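PDB 1VLP: nicotinate phosphoribosyltransferase from Saccharomyces cerevisiae, which catalyses the ATP-dependent formation of nicotinate ribonucleotide from nicotinate and phosphoribosyl diphosphate, the first step of NAD synthesis from nicotinic acid. Local coordinates for residues S187-G190 and T191-R194; Q205-M208 and K209-G213; G240-A243 and H244-M248; L327-K331 and F332-I336; L393-G397 and N398-K402. One frame throughout, in Å; residues are numbered along the deposited sequence.

Contact 1: residues S187-G190 and T191-R194; sequences SEFG and TRRR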
# COMPACT_ATOMS: atom_id res chain seq x y z
N SER A 187 7.99 -6.36 7.76
CA SER A 187 8.49 -5.48 6.72
C SER A 187 8.05 -4.03 6.97
O SER A 187 7.02 -3.76 7.59
CB SER A 187 8.03 -5.97 5.35
OG SER A 187 6.63 -5.82 5.26
N GLU A 188 8.87 -3.11 6.50
CA GLU A 188 8.58 -1.69 6.49
C GLU A 188 7.64 -1.38 5.34
O GLU A 188 7.80 -1.91 4.23
CB GLU A 188 9.92 -0.92 6.30
CG GLU A 188 9.79 0.57 6.52
CD GLU A 188 9.25 1.33 5.33
OE1 GLU A 188 9.36 0.90 4.15
OE2 GLU A 188 8.68 2.39 5.59
N PHE A 189 6.62 -0.59 5.61
CA PHE A 189 5.50 -0.40 4.67
C PHE A 189 5.00 1.05 4.63
O PHE A 189 3.83 1.31 4.24
CB PHE A 189 4.38 -1.32 5.18
CG PHE A 189 3.19 -1.50 4.28
CD1 PHE A 189 3.27 -1.43 2.86
CD2 PHE A 189 1.94 -1.79 4.86
CE1 PHE A 189 2.12 -1.62 2.07
CE2 PHE A 189 0.79 -1.99 4.07
CZ PHE A 189 0.89 -1.91 2.68
N GLY A 190 5.84 1.99 5.08
CA GLY A 190 5.39 3.36 5.32
C GLY A 190 5.58 4.39 4.20
O GLY A 190 5.48 5.58 4.45
N THR A 191 5.80 3.95 2.96
CA THR A 191 6.05 4.91 1.88
C THR A 191 4.94 5.99 1.76
O THR A 191 5.21 7.20 1.77
CB THR A 191 6.27 4.23 0.52
OG1 THR A 191 7.38 3.35 0.62
CG2 THR A 191 6.48 5.26 -0.60
N ARG A 192 3.69 5.52 1.69
CA ARG A 192 2.59 6.40 1.31
C ARG A 192 2.37 7.52 2.32
O ARG A 192 2.07 8.64 1.94
CB ARG A 192 1.32 5.61 1.15
CG ARG A 192 1.30 4.84 -0.11
CD ARG A 192 0.05 3.98 -0.15
NE ARG A 192 0.19 2.86 0.77
CZ ARG A 192 -0.78 2.00 1.00
NH1 ARG A 192 -1.94 2.15 0.36
NH2 ARG A 192 -0.59 1.01 1.87
N ARG A 193 2.60 7.24 3.59
CA ARG A 193 2.39 8.31 4.56
C ARG A 193 3.64 8.82 5.24
O ARG A 193 3.57 9.38 6.33
CB ARG A 193 1.30 7.97 5.53
CG ARG A 193 -0.07 8.37 4.98
CD ARG A 193 -1.15 8.13 6.02
NE ARG A 193 -2.43 7.88 5.38
CZ ARG A 193 -3.54 7.56 6.04
NH1 ARG A 193 -3.52 7.43 7.36
NH2 ARG A 193 -4.66 7.36 5.37
N ARG A 194 4.79 8.66 4.59
CA ARG A 194 6.00 9.17 5.14
C ARG A 194 5.91 10.70 5.30
O ARG A 194 5.31 11.42 4.45
CB ARG A 194 7.20 8.80 4.29
CG ARG A 194 7.23 9.47 2.96
CD ARG A 194 8.21 8.71 2.02
NE ARG A 194 8.41 9.42 0.77
CZ ARG A 194 8.98 8.89 -0.31
NH1 ARG A 194 9.40 7.62 -0.33
NH2 ARG A 194 9.08 9.64 -1.41
O HOH W 1 7.44 1.31 2.50
O HOH W 2 3.05 2.59 1.81
O HOH W 3 1.29 2.11 4.39
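NH2 of R192 comes obliquely to F189 CZ, 3.4 Å away, with the ring and guanidinium planes turned 48° apart, so the pair forms neither a flat stack nor a T-shaped one. F189 puts its ring there with CG anti to the backbone N (chi1 -170°), while R192 bends at chi3, which turns the guanidinium back toward the strand end. Water links the same two residues. One molecule, in the plane of the guanidinium at its edge, donates to F189 O at 2.9 Å and accepts from R192 N and from R192 NE at 3.1 Å; another sits over the face of the F189 ring. S187 and E188 end strand 186-188 of the parallel sheet, and the chain then turns through F189-R194, with a type I turn from T191 to R194; F189 is, by similarity, part of the nicotinate site. E188 takes a backbone N-H: G190 N donates to E188 OE2 at 2.9 Å from above the carboxylate plane. A further water joins E188 OE1 (2.6 Å) to T191 OG1 (2.8 Å). The same carboxylate also bonds T225 and Q200, and Q200 binds T191 OG1 too.

Contact 2: residues Q205-M208 and K209-G213; sequences QGIM and KAVNG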
# COMPACT_ATOMS: atom_id res chain seq x y z
N GLN A 205 17.74 3.47 7.89
CA GLN A 205 19.02 3.48 8.65
C GLN A 205 18.90 2.87 10.03
O GLN A 205 19.75 2.03 10.41
CB GLN A 205 19.61 4.89 8.71
CG GLN A 205 20.09 5.39 7.39
CD GLN A 205 20.73 6.78 7.53
OE1 GLN A 205 21.52 6.99 8.44
NE2 GLN A 205 20.34 7.73 6.67
N GLY A 206 17.84 3.22 10.76
CA GLY A 206 17.63 2.68 12.13
C GLY A 206 17.37 1.21 12.19
O GLY A 206 17.96 0.46 13.00
N ILE A 207 16.54 0.77 11.27
CA ILE A 207 16.19 -0.66 11.13
C ILE A 207 17.47 -1.43 10.81
O ILE A 207 17.79 -2.43 11.48
CB ILE A 207 15.07 -0.88 10.07
CG1 ILE A 207 13.72 -0.32 10.57
CG2 ILE A 207 14.95 -2.40 9.72
CD1 ILE A 207 12.66 -0.16 9.50
N MSE A 208 18.24 -0.97 9.82
CA MSE A 208 19.43 -1.72 9.42
C MSE A 208 20.45 -1.70 10.57
O MSE A 208 21.17 -2.66 10.75
CB MSE A 208 20.06 -1.14 8.17
CG MSE A 208 19.16 -1.21 6.92
SE MSE A 208 18.21 -2.90 6.70
CE MSE A 208 19.81 -4.09 6.39
N LYS A 209 20.50 -0.63 11.34
CA LYS A 209 21.43 -0.54 12.49
C LYS A 209 21.03 -1.60 13.49
O LYS A 209 21.88 -2.25 14.09
CB LYS A 209 21.41 0.85 13.15
CG LYS A 209 22.43 0.97 14.27
CD LYS A 209 22.53 2.35 14.93
CE LYS A 209 23.52 2.31 16.17
NZ LYS A 209 24.94 2.51 15.84
N ALA A 210 19.73 -1.77 13.70
CA ALA A 210 19.19 -2.85 14.51
C ALA A 210 19.56 -4.26 13.97
O ALA A 210 19.99 -5.14 14.72
CB ALA A 210 17.67 -2.68 14.64
N VAL A 211 19.33 -4.49 12.68
CA VAL A 211 19.68 -5.76 12.07
C VAL A 211 21.16 -6.11 12.36
O VAL A 211 21.49 -7.22 12.79
CB VAL A 211 19.42 -5.74 10.56
CG1 VAL A 211 19.98 -7.01 9.92
CG2 VAL A 211 17.91 -5.61 10.24
N ASN A 212 22.03 -5.14 12.11
CA ASN A 212 23.48 -5.32 12.16
C ASN A 212 24.08 -5.37 13.54
O ASN A 212 25.26 -5.71 13.67
CB ASN A 212 24.15 -4.29 11.27
CG ASN A 212 23.89 -4.60 9.78
OD1 ASN A 212 23.90 -5.77 9.41
ND2 ASN A 212 23.61 -3.58 8.97
N GLY A 213 23.24 -5.16 14.56
CA GLY A 213 23.61 -5.44 15.96
C GLY A 213 23.60 -6.95 16.22
O GLY A 213 24.23 -7.41 17.14
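M208 and V211 come together through their side-chain torsions: M208, a selenomethionine, has CG anti to its carbonyl carbon (chi1 -63°), and this with the bend at chi2 sets SE on the side of V211, while the bend at chi3 turns CE; V211 holds CG1 anti to the backbone N (chi1 172°) and thereby turns CG2 to the previous turn. SE of M208 and CG2 of V211 end 4.5 Å apart, a loose apolar touch. The same V211 methyl lies 4.4 Å from I207 CG2 and 3.4 Å from I207 O, so one branch bridges two residues of the turn before it. The backbone beneath is alpha-helical, with four successive i to i+4 bonds. Among them V211 N to I207 O is short, 2.8 Å, and fairly straight at 163°; N212 N reaches M208 O at 3.0 Å. N212 ND2 lies 3.2 Å from M208 O, at too poor an angle for a bond, and N212 OD1 has a weak partner in K219. These turns belong to the later part of helix 197-213, whose faces divide among several neighbours. I207, M208 and V211 pack on L222 of strand 222-225, M208 also meets Y234 of helix 228-234, and A210 lies against A176 and E177 of helix 168-181.

Contact 3: residues G240-A243 and H244-M248; sequences GTVA and HEWVM
V242 and W246 cross at about a right angle, with CG2 of the valine 3.6 Å from W246 CB and 3.7 Å from its CD1. The valine rotamer (chi1 76°) sets CG2 anti to the backbone N and CG1 in the crowded position between N and the carbonyl carbon. W246 also has CG anti to its N (chi1 -175°), and its indole leads away from the loop to bond A264 O through NE1 and to meet W268 edge-to-face. Here the loop that carries T241, a nicotinate-binding residue by similarity, runs into helix 244-254. W246 N donates to A243 O at 3.2 Å, coming from above the carbonyl plane, and a water donating to the same oxygen at 3.0 Å accepts from V247 N at 2.9 Å; A243 O is thus held by W246 N directly and by V247 N through water. H244, by similarity the autophosphorylated histidine and unmodified here, has its ring fixed at both nitrogens, ND1 by T284 and NE2 by D308. E245 touches A243 CB with its CG at 4.3 Å and gives its carboxylate to K28 and Y46.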
# COMPACT_ATOMS: atom_id res chain seq x y z
N GLY A 240 5.71 -7.27 -1.38
CA GLY A 240 4.38 -6.86 -1.90
C GLY A 240 3.36 -7.97 -1.85
O GLY A 240 3.69 -9.17 -1.77
N THR A 241 2.09 -7.57 -1.86
CA THR A 241 0.93 -8.49 -1.90
C THR A 241 -0.00 -7.95 -3.02
O THR A 241 0.24 -6.89 -3.54
CB THR A 241 0.21 -8.47 -0.46
OG1 THR A 241 0.91 -9.31 0.45
CG2 THR A 241 -1.25 -8.89 -0.46
N VAL A 242 -1.06 -8.67 -3.40
CA VAL A 242 -2.13 -8.03 -4.14
C VAL A 242 -2.77 -6.89 -3.29
O VAL A 242 -2.74 -6.91 -2.04
CB VAL A 242 -3.17 -9.07 -4.54
CG1 VAL A 242 -4.05 -9.45 -3.31
CG2 VAL A 242 -3.99 -8.55 -5.72
N ALA A 243 -3.34 -5.87 -3.96
CA ALA A 243 -4.00 -4.77 -3.26
C ALA A 243 -5.52 -4.88 -3.49
O ALA A 243 -5.94 -5.59 -4.38
CB ALA A 243 -3.51 -3.41 -3.79
N HIS A 244 -6.31 -4.17 -2.70
CA HIS A 244 -7.78 -4.17 -2.88
C HIS A 244 -8.19 -3.77 -4.26
O HIS A 244 -9.18 -4.31 -4.76
CB HIS A 244 -8.51 -3.27 -1.88
CG HIS A 244 -8.35 -3.68 -0.45
ND1 HIS A 244 -8.91 -4.82 0.08
CD2 HIS A 244 -7.63 -3.11 0.56
CE1 HIS A 244 -8.57 -4.91 1.36
NE2 HIS A 244 -7.80 -3.88 1.67
N GLU A 245 -7.43 -2.87 -4.88
CA GLU A 245 -7.85 -2.30 -6.16
C GLU A 245 -7.96 -3.36 -7.26
O GLU A 245 -8.80 -3.25 -8.15
CB GLU A 245 -6.98 -1.09 -6.54
CG GLU A 245 -5.64 -1.33 -6.94
CD GLU A 245 -4.93 -0.02 -7.47
OE1 GLU A 245 -5.44 0.54 -8.47
OE2 GLU A 245 -3.86 0.32 -6.97
N TRP A 246 -7.22 -4.47 -7.11
CA TRP A 246 -7.33 -5.59 -8.02
C TRP A 246 -8.69 -6.19 -8.04
O TRP A 246 -9.34 -6.17 -9.08
CB TRP A 246 -6.24 -6.65 -7.73
CG TRP A 246 -6.24 -7.76 -8.70
CD1 TRP A 246 -6.46 -9.08 -8.41
CD2 TRP A 246 -5.98 -7.70 -10.11
NE1 TRP A 246 -6.37 -9.81 -9.54
CE2 TRP A 246 -6.07 -9.02 -10.60
CE3 TRP A 246 -5.67 -6.65 -11.01
CZ2 TRP A 246 -5.89 -9.33 -11.96
CZ3 TRP A 246 -5.49 -6.97 -12.35
CH2 TRP A 246 -5.59 -8.28 -12.81
N VAL A 247 -9.19 -6.76 -6.93
CA VAL A 247 -10.53 -7.37 -7.03
C VAL A 247 -11.64 -6.33 -7.24
O VAL A 247 -12.64 -6.65 -7.86
CB VAL A 247 -10.91 -8.39 -5.89
CG1 VAL A 247 -11.12 -7.71 -4.59
CG2 VAL A 247 -12.19 -9.22 -6.30
N MSE A 248 -11.47 -5.13 -6.70
CA MSE A 248 -12.44 -3.99 -6.92
C MSE A 248 -12.55 -3.73 -8.40
O MSE A 248 -13.66 -3.66 -8.93
CB MSE A 248 -11.99 -2.75 -6.17
CG MSE A 248 -12.00 -2.83 -4.66
SE MSE A 248 -11.21 -1.25 -3.87
CE MSE A 248 -12.52 0.08 -4.44
O HOH W 4 -7.68 -7.94 -4.80

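Contact 4: residues L327-K331 and F332-I336; sequences LKLPK and FSKII
L329 leans across the turn onto S333 and K334. Its CB comes first, 3.9 Å from S333 OG and 4.1 Å from S333 CB. Beyond CG, held anti to the carbonyl carbon (chi1 -55°), the CD1 methyl reaches the K334 chain, 3.9 Å from CE and 4.1 Å from CG. L329 also packs on Y323 of helix 312-326. K334 bends at chi2, which brings its CG and CE against L329 CD1, the two chains crossing at a slant, and then carries NZ onward to the carbonyl oxygens of Y302 and S299. Between the two lies a type II turn from P330 to S333, with F332 at positive phi (68°), in the connection from helix 312-326 to strand 335-338 of the parallel sheet. The turn closes with a weak bond from S333 N to P330 O at 3.3 Å. S333 OG is modelled only 2.5 Å from P330 O, so the details of this second bond are doubtful; OG also comes within 3.1 Å of P330 CD. The exposed F332 ring lies obliquely beside K331, CD2 being 3.8 Å from K331 CB, and also touches L360.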
# COMPACT_ATOMS: atom_id res chain seq x y z
N LEU A 327 -10.11 -27.03 5.45
CA LEU A 327 -9.15 -27.48 4.46
C LEU A 327 -8.19 -28.54 4.97
O LEU A 327 -7.41 -29.06 4.18
CB LEU A 327 -8.34 -26.28 3.92
CG LEU A 327 -9.17 -25.16 3.25
CD1 LEU A 327 -8.21 -24.06 2.73
CD2 LEU A 327 -10.00 -25.74 2.14
N LYS A 328 -8.26 -28.88 6.26
CA LYS A 328 -7.50 -30.00 6.81
C LYS A 328 -6.00 -29.84 6.62
O LYS A 328 -5.28 -30.83 6.45
CB LYS A 328 -8.00 -31.34 6.21
CG LYS A 328 -9.29 -31.82 6.78
CD LYS A 328 -10.43 -31.01 6.40
CE LYS A 328 -11.74 -31.78 6.61
NZ LYS A 328 -12.93 -30.86 6.70
N LEU A 329 -5.50 -28.60 6.67
CA LEU A 329 -4.05 -28.39 6.62
C LEU A 329 -3.46 -28.48 8.01
O LEU A 329 -4.11 -28.07 8.98
CB LEU A 329 -3.70 -27.04 6.00
CG LEU A 329 -4.29 -26.81 4.61
CD1 LEU A 329 -3.93 -25.49 4.04
CD2 LEU A 329 -3.86 -27.94 3.67
N PRO A 330 -2.21 -28.94 8.11
CA PRO A 330 -1.56 -28.95 9.42
C PRO A 330 -1.39 -27.55 9.98
O PRO A 330 -1.31 -26.56 9.22
CB PRO A 330 -0.17 -29.55 9.12
CG PRO A 330 -0.29 -30.24 7.81
CD PRO A 330 -1.33 -29.46 7.05
N LYS A 331 -1.31 -27.47 11.30
CA LYS A 331 -1.00 -26.19 11.96
C LYS A 331 0.31 -25.66 11.44
O LYS A 331 1.24 -26.41 11.16
CB LYS A 331 -0.94 -26.35 13.47
CG LYS A 331 -2.29 -26.65 14.14
CD LYS A 331 -2.18 -26.47 15.68
CE LYS A 331 -3.49 -26.86 16.42
NZ LYS A 331 -3.28 -26.99 17.93
N PHE A 332 0.40 -24.32 11.31
CA PHE A 332 1.62 -23.64 10.90
C PHE A 332 2.02 -23.92 9.41
O PHE A 332 3.19 -23.76 9.03
CB PHE A 332 2.78 -23.89 11.91
CG PHE A 332 2.43 -23.51 13.32
CD1 PHE A 332 2.23 -22.16 13.65
CD2 PHE A 332 2.24 -24.49 14.30
CE1 PHE A 332 1.89 -21.81 14.95
CE2 PHE A 332 1.90 -24.14 15.59
CZ PHE A 332 1.71 -22.81 15.93
N SER A 333 1.03 -24.29 8.60
CA SER A 333 1.15 -24.49 7.14
C SER A 333 1.12 -23.12 6.39
O SER A 333 1.75 -22.95 5.32
CB SER A 333 -0.04 -25.32 6.64
OG SER A 333 -0.01 -26.65 7.10
N LYS A 334 0.38 -22.17 6.96
CA LYS A 334 0.05 -20.88 6.30
C LYS A 334 0.30 -19.62 7.18
O LYS A 334 0.38 -19.71 8.43
CB LYS A 334 -1.41 -20.95 5.80
CG LYS A 334 -1.68 -22.13 4.83
CD LYS A 334 -1.01 -21.92 3.49
CE LYS A 334 -1.37 -23.03 2.49
NZ LYS A 334 -0.68 -22.82 1.18
N ILE A 335 0.42 -18.49 6.50
CA ILE A 335 0.81 -17.21 7.05
C ILE A 335 -0.42 -16.31 7.14
O ILE A 335 -1.23 -16.27 6.22
CB ILE A 335 1.89 -16.49 6.12
CG1 ILE A 335 3.17 -17.31 6.13
CG2 ILE A 335 2.16 -15.06 6.58
CD1 ILE A 335 4.16 -16.96 5.00
N ILE A 336 -0.54 -15.56 8.25
CA ILE A 336 -1.30 -14.34 8.29
C ILE A 336 -0.34 -13.15 8.39
O ILE A 336 0.53 -13.10 9.24
CB ILE A 336 -2.32 -14.23 9.47
CG1 ILE A 336 -3.30 -15.40 9.46
CG2 ILE A 336 -3.05 -12.91 9.42
CD1 ILE A 336 -4.27 -15.40 10.57

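Contact 5: residues L393-G397 and N398-K402; sequences LEVNG and NHAIK
V395 and N398 face each other as a hydrogen-bonded antiparallel pair, bonded both ways. V395 N gives to N398 O at 2.9 Å, in the carbonyl plane, whereas N398 N meets V395 O at 2.8 Å from above the V395 carbonyl plane. A third bond, A400 N to L393 O at 3.0 Å, arrives from above the L393 carbonyl plane. Together they make a two-residue beta hairpin: a type I' turn, N396 and G397 both at positive phi, joins strand 388-395 to the edge strand 398-399. On the other side of strand 388-395, L393 and E394 form a classic beta bulge opposite T45. E394 and H399 form the non-hydrogen-bonded pair; beside it E394 CA makes a CA-H...O contact with N398 O at 3.2 Å. Water joins the strands, donating to L393 O and lying 2.7 Å from H399 ND1 at the ring edge. Apolar packing is light, V395 CG2 to A400 CB at 4.4 Å. With CG beside the backbone N (chi1 -63°), N398 bonds S252 O of helix 244-254 through ND2. With an alanine here, the S252 oxygen would probably be left without this amide donor, weakening the tie between hairpin and helix.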
# COMPACT_ATOMS: atom_id res chain seq x y z
N LEU A 393 -12.14 4.88 -7.60
CA LEU A 393 -13.52 5.35 -7.53
C LEU A 393 -14.46 4.77 -8.61
O LEU A 393 -15.66 4.52 -8.36
CB LEU A 393 -13.52 6.88 -7.71
CG LEU A 393 -14.73 7.77 -7.47
CD1 LEU A 393 -14.79 8.26 -6.03
CD2 LEU A 393 -14.61 8.95 -8.37
N GLU A 394 -13.93 4.62 -9.81
CA GLU A 394 -14.73 4.23 -10.95
C GLU A 394 -13.91 3.39 -11.93
O GLU A 394 -12.73 3.66 -12.08
CB GLU A 394 -15.19 5.51 -11.64
CG GLU A 394 -16.44 5.46 -12.37
CD GLU A 394 -16.86 6.85 -12.84
OE1 GLU A 394 -16.27 7.35 -13.83
OE2 GLU A 394 -17.79 7.43 -12.21
N VAL A 395 -14.57 2.43 -12.57
CA VAL A 395 -13.97 1.55 -13.60
C VAL A 395 -14.94 1.40 -14.80
O VAL A 395 -16.06 0.94 -14.60
CB VAL A 395 -13.65 0.16 -13.03
CG1 VAL A 395 -12.88 -0.70 -14.07
CG2 VAL A 395 -12.76 0.26 -11.71
N ASN A 396 -14.53 1.84 -16.01
CA ASN A 396 -15.42 1.80 -17.16
C ASN A 396 -16.81 2.40 -16.78
O ASN A 396 -17.85 1.89 -17.14
CB ASN A 396 -15.57 0.37 -17.65
CG ASN A 396 -14.34 -0.12 -18.40
OD1 ASN A 396 -13.38 0.64 -18.59
ND2 ASN A 396 -14.40 -1.35 -18.89
N GLY A 397 -16.78 3.49 -16.03
CA GLY A 397 -17.99 4.22 -15.67
C GLY A 397 -18.78 3.65 -14.51
O GLY A 397 -19.71 4.31 -14.02
N ASN A 398 -18.39 2.47 -14.04
CA ASN A 398 -19.10 1.78 -12.96
C ASN A 398 -18.46 2.12 -11.64
O ASN A 398 -17.27 2.34 -11.56
CB ASN A 398 -19.03 0.27 -13.13
CG ASN A 398 -19.71 -0.22 -14.38
OD1 ASN A 398 -20.78 0.27 -14.74
ND2 ASN A 398 -19.12 -1.19 -15.04
N HIS A 399 -19.26 2.17 -10.59
CA HIS A 399 -18.73 2.47 -9.25
C HIS A 399 -17.80 1.36 -8.74
O HIS A 399 -18.14 0.17 -8.89
CB HIS A 399 -19.89 2.57 -8.26
CG HIS A 399 -20.80 3.72 -8.51
ND1 HIS A 399 -20.39 5.03 -8.39
CD2 HIS A 399 -22.10 3.76 -8.88
CE1 HIS A 399 -21.41 5.83 -8.67
NE2 HIS A 399 -22.46 5.08 -8.98
N ALA A 400 -16.69 1.73 -8.12
CA ALA A 400 -15.78 0.80 -7.47
C ALA A 400 -16.06 0.90 -5.97
O ALA A 400 -16.17 2.01 -5.44
CB ALA A 400 -14.34 1.14 -7.75
N ILE A 401 -16.17 -0.24 -5.28
CA ILE A 401 -16.52 -0.24 -3.84
C ILE A 401 -15.72 -1.25 -3.06
O ILE A 401 -15.17 -2.18 -3.63
CB ILE A 401 -18.01 -0.55 -3.59
CG1 ILE A 401 -18.39 -1.98 -4.08
CG2 ILE A 401 -18.88 0.49 -4.25
CD1 ILE A 401 -19.47 -2.64 -3.35
N LYS A 402 -15.68 -1.04 -1.74
CA LYS A 402 -15.06 -1.95 -0.81
C LYS A 402 -15.98 -2.13 0.39
O LYS A 402 -16.51 -1.15 0.96
CB LYS A 402 -13.71 -1.42 -0.33
CG LYS A 402 -13.04 -2.38 0.61
CD LYS A 402 -11.58 -2.09 0.79
CE LYS A 402 -11.37 -0.81 1.47
NZ LYS A 402 -10.06 -0.87 2.17
O HOH W 5 -17.97 5.97 -7.61

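Contacts 1, 2, 3 and 5 are all partly buried, 1 and 3 nearest the centre of the chain; only contact 4 is a surface contact. Contacts 1 and 3 both hold residues assigned to nicotinate by similarity and use ordered water, contact 1 with polar side chains, contact 3 with a backbone bond and valine-tryptophan packing. Contacts 1 and 4 share the parallel sheet, one at the end of strand 186-188, the other running into the start of strand 335-338. Contact 2, on the helix following strand 186-188, relies on helical bonds and apolar packing, and touches contact 1 through I207 and E188. Contact 5 belongs instead to the antiparallel sheet, yet meets contact 3, where M248 packs on A400 and I401.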